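Local coordinates for crystal protein (Bacillus thuringiensis serovar dakota, PDB 2ZTB) that recognises cancer cells as a parasporin-2 toxin in its proteolytically activated form, and probably kills them by forming pores in their membranes, at residues E6-F10 / N11-A15; L16-S19 / P20-R24; N42-Y45 / F46-K50. All coordinates share one frame; numbering follows the deposited sequence.

Interaction 1. Residues E6-F10 / N11-A15; sequences EYLMF and NELSA
Met-9 and Glu-12 are joined twice across a short turn, once by the Glu-12 carboxylate and once backbone to backbone. Among the polar contacts, Met-9 N donates to Glu-12 OE2 over 2.9 Å with an N-H...O angle of 147°, arriving on the anti lone pair of that oxygen. In return Glu-12 N reaches Met-9 O at 3.2 Å; this donor stands above the carbonyl plane, in the i to i+3 bonding of the 3-10 turn. Glu-12 CG lies beside its own backbone N (chi1 -72°), and from there the extended chain brings the carboxylate to Met-9 N. A weak bond of 3.4 Å from Leu-13 N to Phe-10 O continues the same pattern, and Ala-15 N to Glu-12 O extends it at 2.8 Å. Glu-12 OE2 also forms a salt bridge with Lys-63, which would be expected to stabilise the buried carboxylate as an anion, while OE1 accepts from Lys-121 N.

The apolar contacts run through Leu-13, whose two methyls divide the work. CD2 sits at the edge of the Phe-10 ring, near its plane, 3.6 Å from Phe-10 CD2, and the two side chains lie side by side. CD1 meets Leu-8 CD2 at 4.0 Å, these side chains crossing at about a right angle.

Residues 8-15 follow strand 4-7, which pairs antiparallel with strand 61-90. Leu-8 and Leu-13 both pack on Phe-195 of strand 168-199, Phe-10 lies against Ile-38 and Leu-40 of strand 37-40, and Leu-13 touches Val-23 of helix 20-31.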
loop_
_atom_site.group_PDB
_atom_site.type_symbol
_atom_site.label_atom_id
_atom_site.label_comp_id
_atom_site.label_asym_id
_atom_site.label_seq_id
_atom_site.Cartn_x
_atom_site.Cartn_y
_atom_site.Cartn_z
ATOM N N GLU A 6 -4.938 14.349 -9.909
ATOM C CA GLU A 6 -4.652 14.125 -11.318
ATOM C C GLU A 6 -5.928 14.049 -12.140
ATOM O O GLU A 6 -7.025 13.995 -11.586
ATOM C CB GLU A 6 -3.751 12.885 -11.519
ATOM C CG GLU A 6 -4.168 11.629 -10.782
ATOM C CD GLU A 6 -3.194 10.468 -11.000
ATOM O OE1 GLU A 6 -3.524 9.559 -11.798
ATOM O OE2 GLU A 6 -2.106 10.469 -10.378
ATOM N N TYR A 7 -5.768 14.071 -13.459
ATOM C CA TYR A 7 -6.871 13.978 -14.377
ATOM C C TYR A 7 -7.640 12.674 -14.204
ATOM O O TYR A 7 -7.064 11.613 -13.900
ATOM C CB TYR A 7 -6.388 14.109 -15.820
ATOM C CG TYR A 7 -5.963 15.507 -16.235
ATOM C CD1 TYR A 7 -6.551 16.648 -15.673
ATOM C CD2 TYR A 7 -4.987 15.688 -17.212
ATOM C CE1 TYR A 7 -6.161 17.936 -16.065
ATOM C CE2 TYR A 7 -4.592 16.965 -17.615
ATOM C CZ TYR A 7 -5.180 18.089 -17.042
ATOM O OH TYR A 7 -4.766 19.355 -17.449
ATOM N N LEU A 8 -8.954 12.766 -14.380
ATOM C CA LEU A 8 -9.793 11.590 -14.476
ATOM C C LEU A 8 -9.739 11.147 -15.940
ATOM O O LEU A 8 -9.728 11.988 -16.856
ATOM C CB LEU A 8 -11.215 11.913 -14.019
ATOM C CG LEU A 8 -12.237 10.763 -13.996
ATOM C CD1 LEU A 8 -11.938 9.764 -12.876
ATOM C CD2 LEU A 8 -13.674 11.326 -13.882
ATOM N N MET A 9 -9.653 9.841 -16.159
ATOM C CA MET A 9 -9.579 9.295 -17.509
ATOM C C MET A 9 -10.861 8.519 -17.846
ATOM O O MET A 9 -11.567 8.081 -16.943
ATOM C CB MET A 9 -8.350 8.388 -17.640
ATOM C CG MET A 9 -7.011 9.028 -17.183
ATOM S SD MET A 9 -6.473 10.349 -18.297
ATOM C CE MET A 9 -5.982 9.427 -19.767
ATOM N N PHE A 10 -11.158 8.357 -19.135
ATOM C CA PHE A 10 -12.333 7.590 -19.569
ATOM C C PHE A 10 -12.300 6.118 -19.142
ATOM O O PHE A 10 -13.363 5.523 -18.908
ATOM C CB PHE A 10 -12.576 7.700 -21.080
ATOM C CG PHE A 10 -13.424 8.898 -21.483
ATOM C CD1 PHE A 10 -12.890 9.917 -22.259
ATOM C CD2 PHE A 10 -14.755 8.996 -21.091
ATOM C CE1 PHE A 10 -13.656 11.013 -22.632
ATOM C CE2 PHE A 10 -15.530 10.092 -21.461
ATOM C CZ PHE A 10 -14.981 11.103 -22.230
ATOM N N ASN A 11 -11.097 5.535 -19.053
ATOM C CA ASN A 11 -10.952 4.126 -18.691
ATOM C C ASN A 11 -11.074 3.872 -17.190
ATOM O O ASN A 11 -10.936 2.744 -16.727
ATOM C CB ASN A 11 -9.690 3.485 -19.316
ATOM C CG ASN A 11 -8.352 3.968 -18.692
ATOM O OD1 ASN A 11 -7.310 3.380 -18.977
ATOM N ND2 ASN A 11 -8.377 5.007 -17.864
ATOM N N GLU A 12 -11.371 4.937 -16.453
ATOM C CA GLU A 12 -11.575 4.902 -15.002
ATOM C C GLU A 12 -13.019 5.196 -14.603
ATOM O O GLU A 12 -13.330 5.211 -13.413
ATOM C CB GLU A 12 -10.757 6.001 -14.340
ATOM C CG GLU A 12 -9.299 5.773 -14.303
ATOM C CD GLU A 12 -8.614 6.910 -13.594
ATOM O OE1 GLU A 12 -8.200 6.685 -12.441
ATOM O OE2 GLU A 12 -8.534 8.019 -14.172
ATOM N N LEU A 13 -13.877 5.481 -15.579
ATOM C CA LEU A 13 -15.295 5.769 -15.317
ATOM C C LEU A 13 -15.998 4.658 -14.546
ATOM O O LEU A 13 -16.830 4.933 -13.688
ATOM C CB LEU A 13 -16.016 6.116 -16.623
ATOM C CG LEU A 13 -16.224 7.632 -16.849
ATOM C CD1 LEU A 13 -15.049 8.524 -16.445
ATOM C CD2 LEU A 13 -16.723 7.967 -18.259
ATOM N N SER A 14 -15.624 3.409 -14.818
ATOM C CA SER A 14 -16.099 2.249 -14.051
ATOM C C SER A 14 -15.788 2.346 -12.561
ATOM O O SER A 14 -16.517 1.780 -11.736
ATOM C CB SER A 14 -15.505 0.967 -14.615
ATOM O OG SER A 14 -14.091 1.000 -14.511
ATOM N N ALA A 15 -14.718 3.077 -12.226
ATOM C CA ALA A 15 -14.329 3.340 -10.839
ATOM C C ALA A 15 -15.319 4.265 -10.147
ATOM O O ALA A 15 -15.400 4.286 -8.925
ATOM C CB ALA A 15 -12.875 3.913 -10.753
#

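Interaction 2. Residues L16-S19 / P20-R24; sequences LSSS and PESVR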
loop_
_atom_site.group_PDB
_atom_site.type_symbol
_atom_site.label_atom_id
_atom_site.label_comp_id
_atom_site.label_asym_id
_atom_site.label_seq_id
_atom_site.Cartn_x
_atom_site.Cartn_y
_atom_site.Cartn_z
ATOM N N LEU A 16 -16.053 5.049 -10.939
ATOM C CA LEU A 16 -17.176 5.855 -10.452
ATOM C C LEU A 16 -18.518 5.188 -10.828
ATOM O O LEU A 16 -19.564 5.860 -10.991
ATOM C CB LEU A 16 -17.101 7.265 -11.024
ATOM C CG LEU A 16 -16.036 8.303 -10.578
ATOM C CD1 LEU A 16 -15.714 8.230 -9.089
ATOM C CD2 LEU A 16 -14.781 8.215 -11.408
ATOM N N SER A 17 -18.484 3.868 -10.980
ATOM C CA SER A 17 -19.676 3.087 -11.302
ATOM C C SER A 17 -20.377 3.567 -12.572
ATOM O O SER A 17 -21.580 3.337 -12.755
ATOM C CB SER A 17 -20.642 3.090 -10.121
ATOM O OG SER A 17 -20.026 2.514 -8.983
ATOM N N SER A 18 -19.608 4.224 -13.445
ATOM C CA SER A 18 -20.157 4.801 -14.654
ATOM C C SER A 18 -19.450 4.341 -15.925
ATOM O O SER A 18 -18.561 3.473 -15.888
ATOM C CB SER A 18 -20.185 6.332 -14.554
ATOM O OG SER A 18 -20.609 6.724 -13.265
ATOM N N SER A 19 -19.885 4.916 -17.048
ATOM C CA SER A 19 -19.421 4.532 -18.362
ATOM C C SER A 19 -19.552 5.743 -19.278
ATOM O O SER A 19 -20.242 6.696 -18.938
ATOM C CB SER A 19 -20.216 3.318 -18.892
ATOM O OG SER A 19 -21.623 3.580 -18.982
ATOM N N PRO A 20 -18.843 5.750 -20.419
ATOM C CA PRO A 20 -19.122 6.826 -21.368
ATOM C C PRO A 20 -20.586 6.852 -21.812
ATOM O O PRO A 20 -21.152 7.934 -22.067
ATOM C CB PRO A 20 -18.199 6.495 -22.548
ATOM C CG PRO A 20 -17.058 5.725 -21.902
ATOM C CD PRO A 20 -17.741 4.874 -20.883
ATOM N N GLU A 21 -21.196 5.677 -21.910
ATOM C CA GLU A 21 -22.586 5.575 -22.365
ATOM C C GLU A 21 -23.533 6.157 -21.336
ATOM O O GLU A 21 -24.527 6.754 -21.689
ATOM C CB GLU A 21 -22.971 4.119 -22.654
ATOM C CG GLU A 21 -22.311 3.494 -23.896
ATOM C CD GLU A 21 -20.825 3.102 -23.706
ATOM O OE1 GLU A 21 -20.362 2.895 -22.555
ATOM O OE2 GLU A 21 -20.117 2.984 -24.737
ATOM N N SER A 22 -23.229 5.976 -20.059
ATOM C CA SER A 22 -24.108 6.440 -19.024
ATOM C C SER A 22 -23.986 7.951 -18.865
ATOM O O SER A 22 -24.971 8.599 -18.523
ATOM C CB SER A 22 -23.875 5.690 -17.713
ATOM O OG SER A 22 -22.712 6.123 -17.035
ATOM N N VAL A 23 -22.788 8.498 -19.128
ATOM C CA VAL A 23 -22.516 9.945 -19.144
ATOM C C VAL A 23 -23.252 10.597 -20.314
ATOM O O VAL A 23 -23.931 11.615 -20.158
ATOM C CB VAL A 23 -20.960 10.236 -19.205
ATOM C CG1 VAL A 23 -20.635 11.702 -19.619
ATOM C CG2 VAL A 23 -20.280 9.891 -17.878
ATOM N N ARG A 24 -23.129 10.000 -21.491
ATOM C CA ARG A 24 -23.829 10.491 -22.662
ATOM C C ARG A 24 -25.354 10.543 -22.423
ATOM O O ARG A 24 -26.023 11.518 -22.804
ATOM C CB ARG A 24 -23.483 9.618 -23.873
ATOM C CG ARG A 24 -23.944 10.180 -25.189
ATOM C CD ARG A 24 -23.893 9.136 -26.272
ATOM N NE ARG A 24 -23.994 9.755 -27.587
ATOM C CZ ARG A 24 -23.727 9.140 -28.739
ATOM N NH1 ARG A 24 -23.345 7.861 -28.757
ATOM N NH2 ARG A 24 -23.843 9.807 -29.880
#
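Ser-19, in an extended backbone conformation, hands the chain to Pro-20, where phi and psi become helical and the first turn of helix 20-31 begins. Its carbonyl oxygen opens the regular helical bonding: Val-23 N donates to Ser-19 O over 3.1 Å, and Arg-24 N to Pro-20 O follows at 2.9 Å. Ser-22 N makes a weak bond of 3.3 Å to the same Ser-19 O.

The side chains of Ser-19 and Ser-22 exchange bonds with each other's backbone. Ser-19 OG accepts from Ser-22 N at 3.1 Å, and Ser-22 OG accepts from Ser-19 N, also at 3.1 Å. Both hydroxyls lie between their own backbone N and carbonyl carbon (chi1 59° for Ser-19 and 76° for Ser-22), which turns each one toward the other residue's amide. Both bonds are bent rather than straight, with an N-H...O angle of 141° at the Ser-19 hydroxyl. Ser-22 N thus divides its hydrogen between the cap hydroxyl and the weaker carbonyl partner.

Packing is slight beside this polar exchange. Ser-18 CB approaches Ser-22 OG at 3.5 Å, and Val-23 CG2 lies near Ser-19 O. The Ser-18 hydroxyl turns back instead, donating to Leu-16 O at 2.6 Å, and is also bonded to Asn-220 N, so the approach to the helix is tied to the segment around Leu-219. Beyond the cap, Pro-20, the first helical residue, and Val-23 both touch Ile-38 of strand 37-40.

The reciprocal side chain-to-backbone bonds between Ser-19 at the N-cap and Ser-22 three places later form the capping box of a helix N-terminus, here starting helix 20-31 beside the antiparallel sheet.

Interaction 3. Residues N42-Y45 / F46-K50; sequences NETY and FNAVK
Thr-44 and Lys-50 meet through a hydrogen bond, Lys-50 NZ donating to Thr-44 OG1 at 2.8 Å. Their side chains cross at about a right angle, and the lysine reaches the hydroxyl by bending at chi2 and again at chi4 (80°). Water 1 sits 2.7 Å from Thr-44 OG1 and donates to Phe-46 O, also at 2.7 Å, so the hydroxyl is linked to the lysine NZ at one point and, through the water, to the backbone at the end of the strand at another.

This polar link spans a chain reversal. The consecutive antiparallel strands 37-40 and 43-46 form a β-hairpin, and its second strand runs out into an inverse gamma turn centred on Asn-47, marked by a weak 3.0 Å bond from Ala-48 N to Phe-46 O. The reversal brings Ala-48 CB to within 3.5 Å of Thr-44 CB, while Asn-47 O is anchored by Asn-198 ND2 of strand 168-199.

The aromatic contact is a T-shaped pair of sequence neighbours. Tyr-45 presents its edge to the face of Phe-46, with centroids 5.0 Å apart and planes at 66°. Tyr-45 CD2 does the touching, standing over the centre of the Phe-46 ring and 3.7 Å from Phe-46 CZ. Both rings also pack on Pro-20 of helix 20-31, and Phe-46 makes a cation-pi contact with Arg-24 of that helix.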
loop_
_atom_site.group_PDB
_atom_site.type_symbol
_atom_site.label_atom_id
_atom_site.label_comp_id
_atom_site.label_asym_id
_atom_site.label_seq_id
_atom_site.Cartn_x
_atom_site.Cartn_y
_atom_site.Cartn_z
ATOM N N ASN A 42 -8.387 15.803 -21.865
ATOM C CA ASN A 42 -7.845 15.724 -23.239
ATOM C C ASN A 42 -8.362 14.589 -24.145
ATOM O O ASN A 42 -7.792 14.323 -25.213
ATOM C CB ASN A 42 -6.311 15.757 -23.224
ATOM C CG ASN A 42 -5.767 17.112 -22.796
ATOM O OD1 ASN A 42 -5.302 17.235 -21.593
ATOM N ND2 ASN A 42 -5.828 18.150 -23.777
ATOM N N GLU A 43 -9.464 13.958 -23.735
ATOM C CA GLU A 43 -10.061 12.848 -24.472
ATOM C C GLU A 43 -11.477 13.195 -24.900
ATOM O O GLU A 43 -12.099 14.097 -24.347
ATOM C CB GLU A 43 -10.159 11.613 -23.581
ATOM C CG GLU A 43 -8.873 11.043 -23.036
ATOM C CD GLU A 43 -9.148 10.151 -21.851
ATOM O OE1 GLU A 43 -9.443 10.703 -20.763
ATOM O OE2 GLU A 43 -9.078 8.909 -22.006
ATOM N N THR A 44 -11.974 12.458 -25.891
ATOM C CA THR A 44 -13.330 12.568 -26.371
ATOM C C THR A 44 -13.895 11.161 -26.488
ATOM O O THR A 44 -13.139 10.193 -26.498
ATOM C CB THR A 44 -13.408 13.244 -27.764
ATOM O OG1 THR A 44 -12.865 12.373 -28.765
ATOM C CG2 THR A 44 -12.682 14.582 -27.786
ATOM N N TYR A 45 -15.219 11.053 -26.560
ATOM C CA TYR A 45 -15.885 9.786 -26.840
ATOM C C TYR A 45 -17.028 10.023 -27.832
ATOM O O TYR A 45 -17.599 11.119 -27.886
ATOM C CB TYR A 45 -16.387 9.139 -25.543
ATOM C CG TYR A 45 -16.032 7.665 -25.395
ATOM C CD1 TYR A 45 -14.865 7.266 -24.738
ATOM C CD2 TYR A 45 -16.852 6.677 -25.926
ATOM C CE1 TYR A 45 -14.537 5.911 -24.606
ATOM C CE2 TYR A 45 -16.538 5.333 -25.809
ATOM C CZ TYR A 45 -15.395 4.958 -25.151
ATOM O OH TYR A 45 -15.121 3.622 -25.039
ATOM N N PHE A 46 -17.339 8.997 -28.620
ATOM C CA PHE A 46 -18.382 9.037 -29.649
ATOM C C PHE A 46 -18.069 10.077 -30.738
ATOM O O PHE A 46 -16.900 10.353 -30.997
ATOM C CB PHE A 46 -19.792 9.219 -29.036
ATOM C CG PHE A 46 -20.053 8.343 -27.834
ATOM C CD1 PHE A 46 -20.095 8.892 -26.552
ATOM C CD2 PHE A 46 -20.237 6.968 -27.976
ATOM C CE1 PHE A 46 -20.318 8.096 -25.439
ATOM C CE2 PHE A 46 -20.464 6.161 -26.854
ATOM C CZ PHE A 46 -20.508 6.733 -25.587
ATOM N N ASN A 47 -19.104 10.642 -31.369
ATOM C CA ASN A 47 -18.931 11.582 -32.484
ATOM C C ASN A 47 -18.608 12.999 -31.998
ATOM O O ASN A 47 -19.474 13.889 -31.993
ATOM C CB ASN A 47 -20.188 11.562 -33.382
ATOM C CG ASN A 47 -20.070 12.471 -34.609
ATOM O OD1 ASN A 47 -18.969 12.790 -35.079
ATOM N ND2 ASN A 47 -21.218 12.885 -35.136
ATOM N N ALA A 48 -17.354 13.209 -31.611
ATOM C CA ALA A 48 -16.957 14.428 -30.909
ATOM C C ALA A 48 -16.145 15.451 -31.713
ATOM O O ALA A 48 -15.481 15.114 -32.702
ATOM C CB ALA A 48 -16.226 14.074 -29.631
ATOM N N VAL A 49 -16.219 16.706 -31.275
ATOM C CA VAL A 49 -15.373 17.785 -31.778
ATOM C C VAL A 49 -13.945 17.603 -31.256
ATOM O O VAL A 49 -13.744 17.293 -30.079
ATOM C CB VAL A 49 -15.939 19.175 -31.366
ATOM C CG1 VAL A 49 -14.886 20.272 -31.475
ATOM C CG2 VAL A 49 -17.163 19.520 -32.208
ATOM N N LYS A 50 -12.974 17.781 -32.152
ATOM C CA LYS A 50 -11.547 17.789 -31.821
ATOM C C LYS A 50 -10.930 19.168 -32.094
ATOM O O LYS A 50 -11.263 19.797 -33.097
ATOM C CB LYS A 50 -10.789 16.742 -32.644
ATOM C CG LYS A 50 -10.901 15.309 -32.139
ATOM C CD LYS A 50 -11.747 14.457 -33.082
ATOM C CE LYS A 50 -11.721 12.990 -32.655
ATOM N NZ LYS A 50 -12.654 12.729 -31.519
HETATM O O HOH W 1 -14.459 10.451 -29.898
#

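In the fold
All three contacts lie at the same end of the elongated, sheet-rich molecule, and all are local in sequence. Interaction 1 is the most buried, with four of seven touching residues enclosed, and combines a leucine-aromatic cluster with a charged carboxylate. Interaction 2, partly buried, is almost wholly polar, as suits a helix start; it adjoins interaction 1 through a probable hydrogen bond from Ser-18 N to Leu-13 O. Interaction 3 is a surface contact, relying on a lysine, a water and paired rings. Its aromatic pair touches both of the others: Phe-10 meets Tyr-45, while the Glu-21 side chain lies against Phe-46. Interactions 1 and 3 both reach the large antiparallel sheet.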